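Local coordinates for protein malonyl CoA reductase (malonate semialdehyde-forming) (Sulfolobus tokodaii, PDB 2EP5) that probably reduces malonyl-CoA to malonate semialdehyde with NADPH, and belongs to the aspartate-semialdehyde dehydrogenase family, whose namesake reaction it may also carry out, at residues S83-N87 with E88-S92; E127-E130 with L131-F134; K147-C151 with T152-M156; K210-T213 with K214-G217; T337-T340 with V341-K345. One frame throughout, in Å; residues are numbered along the deposited sequence.

Interaction 1: S83-N87 with E88-S92; sequences SALPN and ELAES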
# COMPACT_ATOMS: atom_id res chain seq x y z
N SER A 83 25.23 21.49 2.78
CA SER A 83 23.87 21.96 2.56
C SER A 83 22.92 20.94 1.97
O SER A 83 23.23 20.24 1.00
CB SER A 83 23.91 23.19 1.65
OG SER A 83 22.61 23.73 1.46
N ALA A 84 21.73 20.87 2.57
CA ALA A 84 20.67 19.98 2.13
C ALA A 84 19.42 20.83 2.00
O ALA A 84 18.30 20.33 2.07
CB ALA A 84 20.45 18.87 3.15
N LEU A 85 19.63 22.14 1.82
CA LEU A 85 18.53 23.08 1.67
C LEU A 85 17.61 22.76 0.49
O LEU A 85 18.04 22.15 -0.50
CB LEU A 85 19.08 24.49 1.46
CG LEU A 85 19.82 25.16 2.61
CD1 LEU A 85 20.67 26.31 2.05
CD2 LEU A 85 18.83 25.65 3.66
N PRO A 86 16.33 23.14 0.59
CA PRO A 86 15.48 22.83 -0.56
C PRO A 86 15.93 23.67 -1.77
O PRO A 86 16.44 24.79 -1.61
CB PRO A 86 14.07 23.17 -0.06
CG PRO A 86 14.29 24.11 1.10
CD PRO A 86 15.54 23.57 1.75
N ASN A 87 15.74 23.12 -2.96
CA ASN A 87 16.13 23.77 -4.20
C ASN A 87 15.69 25.23 -4.35
O ASN A 87 16.45 26.06 -4.83
CB ASN A 87 15.62 22.94 -5.40
CG ASN A 87 16.33 21.59 -5.52
OD1 ASN A 87 15.83 20.67 -6.18
ND2 ASN A 87 17.49 21.48 -4.90
N GLU A 88 14.47 25.54 -3.93
CA GLU A 88 13.95 26.90 -4.06
C GLU A 88 14.51 27.93 -3.07
O GLU A 88 14.16 29.11 -3.14
CB GLU A 88 12.42 26.90 -3.95
CG GLU A 88 11.78 25.53 -4.05
CD GLU A 88 12.16 24.62 -2.88
OE1 GLU A 88 11.85 24.98 -1.71
OE2 GLU A 88 12.77 23.56 -3.14
N LEU A 89 15.37 27.50 -2.15
CA LEU A 89 15.93 28.44 -1.17
C LEU A 89 17.45 28.47 -1.18
O LEU A 89 18.06 29.41 -0.68
CB LEU A 89 15.46 28.08 0.24
CG LEU A 89 13.95 28.01 0.48
CD1 LEU A 89 13.66 27.49 1.89
CD2 LEU A 89 13.35 29.39 0.29
N ALA A 90 18.05 27.44 -1.75
CA ALA A 90 19.50 27.31 -1.77
C ALA A 90 20.33 28.37 -2.48
O ALA A 90 21.39 28.74 -1.98
CB ALA A 90 19.87 25.93 -2.32
N GLU A 91 19.88 28.87 -3.63
CA GLU A 91 20.67 29.85 -4.37
C GLU A 91 21.13 31.06 -3.56
O GLU A 91 22.33 31.26 -3.37
CB GLU A 91 19.95 30.33 -5.63
CG GLU A 91 20.92 30.93 -6.65
CD GLU A 91 20.26 31.43 -7.93
OE1 GLU A 91 19.40 30.72 -8.48
OE2 GLU A 91 20.61 32.54 -8.39
N SER A 92 20.18 31.87 -3.09
CA SER A 92 20.53 33.05 -2.32
C SER A 92 21.42 32.73 -1.12
O SER A 92 22.50 33.29 -0.96
CB SER A 92 19.27 33.75 -1.82
OG SER A 92 18.45 34.14 -2.91
O HOH W 1 17.44 28.80 -4.70
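Glu-88 has a nearly eclipsed first torsion (chi1 -13°) and a bend at the second (chi2 65°), which fold its carboxylate back across the Pro-86 ring instead of letting it run outward. The place is the strand-to-helix turn of the nucleotide-binding Rossmann-like domain, where strand 80-83 gives way to helix 87-99. The two side chains cross at about a right angle, with Glu-88 OE1 3.3 Å from Pro-86 CB. Leu-89 reaches the same ring obliquely, its CD1 3.5 Å from Pro-86 CG, so a carboxylate and a methyl both rest against its CB-CG edge. The proline carbonyl is busy too: Pro-86 O accepts from Leu-89 N at 3.0 Å, well above the carbonyl plane, and from Ala-90 N at 3.1 Å, almost straight out beyond the oxygen. Two N-H groups of the first turn thus share one acceptor. On the buried side Leu-85 packs its CB 4.1 Å from Ala-90 CB and also leans on Leu-10, Ile-93 and Glu-94, joining the turn to strand 5-10. A water closes the next step of the helix, donating to Asn-87 O at 2.9 Å and accepting from Glu-91 N at 2.7 Å.

Interaction 2: E127-E130 with L131-F134; sequences EHLE and LLKF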
# COMPACT_ATOMS: atom_id res chain seq x y z
N GLU A 127 38.13 14.00 -10.12
CA GLU A 127 39.11 14.84 -10.81
C GLU A 127 38.55 16.21 -11.16
O GLU A 127 39.29 17.19 -11.28
CB GLU A 127 39.60 14.15 -12.09
CG GLU A 127 40.22 12.78 -11.89
CD GLU A 127 39.33 11.65 -12.41
OE1 GLU A 127 38.14 11.58 -12.03
OE2 GLU A 127 39.84 10.82 -13.20
N HIS A 128 37.23 16.29 -11.33
CA HIS A 128 36.61 17.55 -11.67
C HIS A 128 36.80 18.63 -10.61
O HIS A 128 36.60 19.81 -10.88
CB HIS A 128 35.13 17.36 -11.98
CG HIS A 128 34.87 16.60 -13.25
ND1 HIS A 128 33.61 16.47 -13.79
CD2 HIS A 128 35.71 15.96 -14.09
CE1 HIS A 128 33.68 15.78 -14.92
NE2 HIS A 128 34.95 15.46 -15.12
N LEU A 129 37.20 18.22 -9.40
CA LEU A 129 37.43 19.17 -8.31
C LEU A 129 38.52 20.19 -8.66
O LEU A 129 38.63 21.24 -8.02
CB LEU A 129 37.81 18.43 -7.02
CG LEU A 129 36.64 17.76 -6.28
CD1 LEU A 129 37.17 16.86 -5.16
CD2 LEU A 129 35.72 18.83 -5.73
N GLU A 130 39.32 19.88 -9.67
CA GLU A 130 40.38 20.78 -10.09
C GLU A 130 39.80 22.13 -10.50
O GLU A 130 40.51 23.13 -10.54
CB GLU A 130 41.16 20.18 -11.25
CG GLU A 130 41.86 18.88 -10.92
CD GLU A 130 43.19 18.75 -11.63
OE1 GLU A 130 44.07 19.59 -11.38
OE2 GLU A 130 43.36 17.81 -12.45
N LEU A 131 38.50 22.15 -10.81
CA LEU A 131 37.84 23.39 -11.20
C LEU A 131 37.96 24.40 -10.08
O LEU A 131 37.88 25.60 -10.31
CB LEU A 131 36.36 23.17 -11.50
CG LEU A 131 35.93 22.66 -12.87
CD1 LEU A 131 34.40 22.58 -12.92
CD2 LEU A 131 36.44 23.59 -13.97
N LEU A 132 38.13 23.90 -8.86
CA LEU A 132 38.23 24.77 -7.70
C LEU A 132 39.44 25.69 -7.74
O LEU A 132 39.45 26.74 -7.09
CB LEU A 132 38.25 23.94 -6.41
CG LEU A 132 36.94 23.23 -6.06
CD1 LEU A 132 37.10 22.43 -4.76
CD2 LEU A 132 35.83 24.25 -5.94
N LYS A 133 40.45 25.31 -8.51
CA LYS A 133 41.68 26.10 -8.63
C LYS A 133 41.49 27.45 -9.31
O LYS A 133 42.32 28.33 -9.16
CB LYS A 133 42.74 25.31 -9.39
CG LYS A 133 43.32 24.12 -8.63
CD LYS A 133 44.28 23.31 -9.50
CE LYS A 133 45.41 24.17 -10.06
NZ LYS A 133 46.37 23.39 -10.89
N PHE A 134 40.40 27.61 -10.04
CA PHE A 134 40.16 28.85 -10.78
C PHE A 134 38.81 29.48 -10.48
O PHE A 134 38.47 30.54 -11.02
CB PHE A 134 40.26 28.55 -12.27
CG PHE A 134 41.46 27.72 -12.64
CD1 PHE A 134 42.70 28.30 -12.83
CD2 PHE A 134 41.34 26.33 -12.75
CE1 PHE A 134 43.82 27.53 -13.13
CE2 PHE A 134 42.46 25.54 -13.05
CZ PHE A 134 43.70 26.15 -13.24
O HOH W 2 46.66 20.86 -9.64
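Leu-129 and Leu-132 lie side by side and point the same way, with Leu-129 CD2 4.0 Å from Leu-132 CD1. One position further on, Glu-130 and Lys-133 repeat this arrangement on a more open flank. Their charged ends stay apart, Glu-130 OE1 being 4.5 Å from Lys-133 NZ, too far for a salt bridge. A water spans the gap instead: it accepts from Lys-133 NZ at 2.8 Å and donates only weakly to Glu-130 OE1. The lysine chain bends at its third torsion (chi3 56°), and its CD, not NZ, comes nearest the carboxylate. At the far end, Lys-133 CB sits over one face of the Phe-134 ring, 3.6 Å above its plane and toward the rim. The i-to-i+3 spacing of both pairs follows from the 3-10 winding, in which Leu-131 N, Leu-132 N and Lys-133 N bond to His-128 O, Leu-129 O and Glu-130 O, each donor standing above its carbonyl plane. The turn leads into helix 132-140. Leu-129 and Leu-132 press on helix 334-347 through Met-344, Leu-132 also meets strand 144-147, and on another side Leu-131 and His-128 rest against Ile-224 of strand 224-225.

Interaction 3: K147-C151 with T152-M156; sequences KNPNC and TAAIM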
# COMPACT_ATOMS: atom_id res chain seq x y z
N LYS A 147 29.10 21.17 -5.87
CA LYS A 147 27.75 20.65 -5.93
C LYS A 147 27.68 19.15 -6.13
O LYS A 147 28.63 18.52 -6.61
CB LYS A 147 26.98 21.36 -7.04
CG LYS A 147 26.51 22.76 -6.66
CD LYS A 147 25.35 22.70 -5.67
CE LYS A 147 24.97 24.07 -5.15
NZ LYS A 147 23.64 24.06 -4.50
N ASN A 148 26.55 18.58 -5.74
CA ASN A 148 26.29 17.16 -5.89
C ASN A 148 25.07 17.09 -6.79
O ASN A 148 24.19 17.95 -6.73
CB ASN A 148 26.02 16.51 -4.54
CG ASN A 148 27.26 16.44 -3.68
OD1 ASN A 148 27.32 17.00 -2.58
ND2 ASN A 148 28.28 15.75 -4.18
N PRO A 149 24.99 16.06 -7.64
CA PRO A 149 23.84 15.94 -8.54
C PRO A 149 22.52 15.42 -7.98
O PRO A 149 22.43 14.97 -6.84
CB PRO A 149 24.39 15.01 -9.63
CG PRO A 149 25.25 14.07 -8.84
CD PRO A 149 25.99 15.01 -7.90
N ASN A 150 21.51 15.52 -8.83
CA ASN A 150 20.17 15.03 -8.54
C ASN A 150 20.34 13.55 -8.16
O ASN A 150 21.13 12.83 -8.79
CB ASN A 150 19.30 15.20 -9.79
CG ASN A 150 18.10 14.28 -9.83
OD1 ASN A 150 18.19 13.15 -10.33
ND2 ASN A 150 16.98 14.74 -9.29
N CYS A 151 19.64 13.11 -7.12
CA CYS A 151 19.75 11.73 -6.64
C CYS A 151 19.64 10.68 -7.74
O CYS A 151 20.45 9.75 -7.80
CB CYS A 151 18.71 11.46 -5.54
SG CYS A 151 17.03 12.02 -5.88
N THR A 152 18.66 10.83 -8.63
CA THR A 152 18.48 9.88 -9.72
C THR A 152 19.68 9.92 -10.66
O THR A 152 20.16 8.88 -11.11
CB THR A 152 17.21 10.20 -10.52
OG1 THR A 152 16.11 10.37 -9.61
CG2 THR A 152 16.90 9.07 -11.50
N ALA A 153 20.15 11.12 -10.96
CA ALA A 153 21.30 11.30 -11.84
C ALA A 153 22.49 10.59 -11.22
O ALA A 153 23.22 9.86 -11.91
CB ALA A 153 21.60 12.78 -12.01
N ALA A 154 22.70 10.83 -9.93
CA ALA A 154 23.80 10.22 -9.20
C ALA A 154 23.77 8.71 -9.35
O ALA A 154 24.77 8.08 -9.67
CB ALA A 154 23.72 10.59 -7.73
N ILE A 155 22.59 8.12 -9.14
CA ILE A 155 22.44 6.68 -9.24
C ILE A 155 22.69 6.19 -10.67
O ILE A 155 23.44 5.24 -10.88
CB ILE A 155 21.03 6.25 -8.75
CG1 ILE A 155 20.88 6.62 -7.26
CG2 ILE A 155 20.83 4.74 -8.95
CD1 ILE A 155 19.48 6.43 -6.69
N MET A 156 22.07 6.84 -11.65
CA MET A 156 22.23 6.46 -13.05
C MET A 156 23.66 6.56 -13.57
O MET A 156 24.08 5.75 -14.40
CB MET A 156 21.33 7.33 -13.93
CG MET A 156 19.85 7.23 -13.64
SD MET A 156 19.23 5.54 -13.63
CE MET A 156 18.22 5.59 -12.12
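Asn-150 O takes the N-H of Ala-154 in a nearly straight bond of 2.8 Å, the first full turn of helix 151-160. The same asparagine is the N-cap of that helix: its OD1 accepts from Ala-153 N at 2.9 Å, in the carbonyl plane and on a lone pair. Swinging CG away from the backbone N (chi1 157°) brings the amide back over the first turn, and its other end is used as well: ND2 donates to Glu-204 OE2. Thr-152 OG1 is hydrogen-bonded to the same OE2, so Glu-204 ties cap and first turn together. With an alanine here, Ala-153 N would probably be left without its cap and Glu-204 OE2 without its bond from the asparagine amide, setting the helix start less firmly. The residue that follows the cap, at the first helical position, is Cys-151, the predicted acyl-thioester residue. Its SG stands between the backbone N and carbonyl carbon (chi1 47°), 3.4 Å from Thr-152 N and on the side of His-244, the predicted proton acceptor. The next bond, Ile-155 N to Cys-151 O at 3.0 Å, continues the helix, with Ile-155 CG1 tucked 3.2 Å from the same oxygen. Pro-149, just before the cap, packs on the first turn, its CG 4.0 Å from Ala-154 CB.

Interaction 4: K210-T213 with K214-G217; sequences KELT and KLNG
Asn-216 doubles back on Leu-212 at the C-terminal end of helix 204-215, and this is the tight side of the contact. Leu-212 O is gripped twice by that one residue: Asn-216 ND2 at 2.6 Å and its backbone N at 3.2 Å, coming from opposite faces of the carbonyl plane. Leu-212 O lies 25° out of the Asn-216 amide plane, so the short bond is not a flat one (N-H...O 141°). Asn-216 runs alongside Leu-212, pointing the same way, with ND2 3.9 Å from the leucine CG, and both side chains pack on Ile-160 of helix 151-160. Asn-216 is also where the chain leaves helical geometry, and its side-chain amide adds a second donor to a carbonyl of the last turn. The other side is looser. Lys-214 N makes only weak bonds, to Lys-210 O and to Glu-211 O, near where Lys-210 runs out into solvent and Thr-213 is partly exposed. The Lys-214 and Glu-211 side chains, by contrast, turn back to buried partners. Lys-214 stretches fully extended (chi1 -172°), its NZ bonded to the carbonyls of Arg-112, Asp-114 and Val-117. Glu-211 carries its carboxylate to Arg-112 and to Asn-150 N, in the loop leading to Cys-151, the predicted nucleophile. In the last turn Leu-215 N bonds Glu-211 O at 2.9 Å, and Leu-215 CG lies 3.2 Å from that oxygen.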
# COMPACT_ATOMS: atom_id res chain seq x y z
N LYS A 210 20.83 16.38 -18.54
CA LYS A 210 21.89 17.38 -18.51
C LYS A 210 22.99 17.06 -17.51
O LYS A 210 24.18 17.07 -17.86
CB LYS A 210 21.30 18.76 -18.21
CG LYS A 210 20.34 19.26 -19.27
CD LYS A 210 19.94 20.72 -19.02
CE LYS A 210 18.87 21.18 -20.01
NZ LYS A 210 19.25 20.86 -21.42
N GLU A 211 22.61 16.79 -16.26
CA GLU A 211 23.59 16.49 -15.22
C GLU A 211 24.44 15.28 -15.56
O GLU A 211 25.63 15.24 -15.24
CB GLU A 211 22.89 16.29 -13.88
CG GLU A 211 22.44 17.59 -13.24
CD GLU A 211 21.70 17.37 -11.93
OE1 GLU A 211 22.11 16.49 -11.15
OE2 GLU A 211 20.71 18.09 -11.69
N LEU A 212 23.84 14.29 -16.21
CA LEU A 212 24.58 13.09 -16.59
C LEU A 212 25.70 13.50 -17.57
O LEU A 212 26.78 12.89 -17.60
CB LEU A 212 23.61 12.10 -17.25
CG LEU A 212 23.62 10.63 -16.79
CD1 LEU A 212 23.67 10.53 -15.29
CD2 LEU A 212 22.38 9.95 -17.34
N THR A 213 25.45 14.55 -18.35
CA THR A 213 26.42 15.07 -19.31
C THR A 213 27.66 15.64 -18.63
O THR A 213 28.79 15.50 -19.12
CB THR A 213 25.76 16.16 -20.19
OG1 THR A 213 24.99 15.54 -21.23
CG2 THR A 213 26.80 17.05 -20.80
N LYS A 214 27.46 16.30 -17.49
CA LYS A 214 28.57 16.88 -16.74
C LYS A 214 29.28 15.85 -15.87
O LYS A 214 30.50 15.86 -15.76
CB LYS A 214 28.07 18.03 -15.87
CG LYS A 214 29.18 18.83 -15.21
CD LYS A 214 28.59 20.03 -14.49
CE LYS A 214 29.68 20.90 -13.88
NZ LYS A 214 29.09 22.12 -13.28
N LEU A 215 28.52 14.95 -15.26
CA LEU A 215 29.10 13.91 -14.41
C LEU A 215 30.06 13.02 -15.18
O LEU A 215 31.08 12.58 -14.65
CB LEU A 215 28.00 13.06 -13.79
CG LEU A 215 27.14 13.79 -12.77
CD1 LEU A 215 25.92 12.95 -12.42
CD2 LEU A 215 27.98 14.10 -11.52
N ASN A 216 29.72 12.76 -16.44
CA ASN A 216 30.54 11.90 -17.29
C ASN A 216 31.50 12.68 -18.17
O ASN A 216 32.15 12.11 -19.04
CB ASN A 216 29.64 11.03 -18.17
CG ASN A 216 28.79 10.08 -17.36
OD1 ASN A 216 29.29 9.13 -16.77
ND2 ASN A 216 27.48 10.35 -17.32
N GLY A 217 31.57 13.99 -17.94
CA GLY A 217 32.44 14.84 -18.72
C GLY A 217 33.90 14.63 -18.42
O GLY A 217 34.26 13.92 -17.47

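Interaction 5: T337-T340 with V341-K345; sequences TILT and VEVMK
This is a buried run of i-to-i+4 backbone bonds, with i+3 and i+4 side-chain contacts, within one alpha helix, 334-347, which packs against helix 15-24 and strand 103-106 of the nucleotide-binding side of the fold. Val-341 N, Glu-342 N, Val-343 N and Met-344 N donate in turn to Thr-337 O, Ile-338 O, Leu-339 O and Thr-340 O at 3.0 to 3.1 Å. Each side chain follows its own N-H to the same oxygen: Val-341 CG2 lies 3.3 Å from Thr-337 O, Val-343 CG2 3.2 Å from Leu-339 O, and Met-344 CG 3.3 Å from Thr-340 O. The first torsion of Glu-342 (chi1 -47°) likewise leans its CG in over Ile-338 O, modelled too close to be trusted in detail. From there the glutamate runs extended, crossing Leu-339 at about a right angle with OE1 3.4 Å from Leu-339 CD2, while OE2 lies 3.9 Å from Ile-338 CG2. Both carboxylate oxygens nevertheless have hydrogen-bond partners beyond residues 337-345, OE2 with Thr-279 OG1. An alanine in its place would probably leave Thr-279 OG1 without this partner and open a gap beside Ile-338 and Leu-339. On another face Thr-340 OG1 bonds to Ile-336 O and to Asn-148 ND2, and Thr-337 OG1 meets Asn-148 OD1. The chemistry therefore implies a helix whose buried polar side chains, Thr-337, Thr-340 and Glu-342, all find hydrogen-bond partners; the apolar branches beside Glu-342 might raise its pKa slightly, an effect those bonds would temper.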
# COMPACT_ATOMS: atom_id res chain seq x y z
N THR A 337 27.47 13.67 -0.46
CA THR A 337 27.92 14.98 -0.01
C THR A 337 29.04 14.78 1.00
O THR A 337 30.09 15.42 0.93
CB THR A 337 26.79 15.77 0.67
OG1 THR A 337 25.75 16.03 -0.29
CG2 THR A 337 27.31 17.09 1.22
N ILE A 338 28.81 13.87 1.94
CA ILE A 338 29.79 13.57 2.97
C ILE A 338 31.02 12.94 2.33
O ILE A 338 32.16 13.23 2.72
CB ILE A 338 29.16 12.63 4.04
CG1 ILE A 338 28.09 13.40 4.83
CG2 ILE A 338 30.23 12.08 4.97
CD1 ILE A 338 27.24 12.52 5.74
N LEU A 339 30.80 12.08 1.34
CA LEU A 339 31.90 11.40 0.66
C LEU A 339 32.69 12.44 -0.14
O LEU A 339 33.91 12.32 -0.30
CB LEU A 339 31.37 10.33 -0.30
CG LEU A 339 32.18 9.03 -0.46
CD1 LEU A 339 32.06 8.55 -1.89
CD2 LEU A 339 33.64 9.25 -0.12
N THR A 340 32.00 13.45 -0.65
CA THR A 340 32.65 14.50 -1.42
C THR A 340 33.60 15.26 -0.51
O THR A 340 34.72 15.58 -0.91
CB THR A 340 31.63 15.46 -2.05
OG1 THR A 340 30.80 14.74 -2.97
CG2 THR A 340 32.34 16.58 -2.81
N VAL A 341 33.16 15.54 0.72
CA VAL A 341 34.02 16.25 1.67
C VAL A 341 35.24 15.39 2.00
O VAL A 341 36.37 15.89 2.05
CB VAL A 341 33.28 16.59 3.00
CG1 VAL A 341 34.23 17.34 3.93
CG2 VAL A 341 32.05 17.44 2.72
N GLU A 342 35.03 14.09 2.22
CA GLU A 342 36.16 13.21 2.54
C GLU A 342 37.21 13.27 1.42
O GLU A 342 38.41 13.38 1.69
CB GLU A 342 35.68 11.77 2.73
CG GLU A 342 34.46 11.65 3.63
CD GLU A 342 34.09 10.21 3.97
OE1 GLU A 342 34.39 9.30 3.18
OE2 GLU A 342 33.49 9.99 5.04
N VAL A 343 36.75 13.20 0.17
CA VAL A 343 37.66 13.26 -0.97
C VAL A 343 38.45 14.57 -0.98
O VAL A 343 39.66 14.57 -1.20
CB VAL A 343 36.89 13.13 -2.30
CG1 VAL A 343 37.82 13.42 -3.47
CG2 VAL A 343 36.28 11.74 -2.44
N MET A 344 37.75 15.68 -0.75
CA MET A 344 38.37 17.00 -0.74
C MET A 344 39.49 17.07 0.29
O MET A 344 40.55 17.63 0.03
CB MET A 344 37.32 18.07 -0.46
CG MET A 344 36.34 18.33 -1.60
SD MET A 344 34.98 19.44 -1.14
CE MET A 344 35.75 21.04 -1.32
N LYS A 345 39.26 16.49 1.47
CA LYS A 345 40.29 16.49 2.50
C LYS A 345 41.46 15.64 1.99
O LYS A 345 42.62 16.04 2.09
CB LYS A 345 39.73 15.89 3.81
CG LYS A 345 40.76 15.75 4.93
CD LYS A 345 41.32 17.09 5.36
CE LYS A 345 42.39 16.93 6.44
NZ LYS A 345 42.93 18.24 6.92

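How the interactions relate
From the N terminus the five contacts come strictly in series, each within one unbroken stretch, so none nests in or crosses another. Interaction 1 closes the turn after strand 80-83 and touches none of the others directly, though Glu-94 on its helix bonds both Ser-83 and Lys-147 of interaction 3. Interaction 2 rounds the turn into helix 132-140 and joins two later parts: His-128 to Gly-217 of interaction 4, which ends helix 204-215, and Leu-129 to Val-343 of interaction 5, in the C-terminal helix 334-347. Interaction 3, at the centre, holds Glu-211, Thr-337 and Thr-340 of those helices, tying the nucleotide-binding and dimerisation regions together around the predicted active-site cysteine.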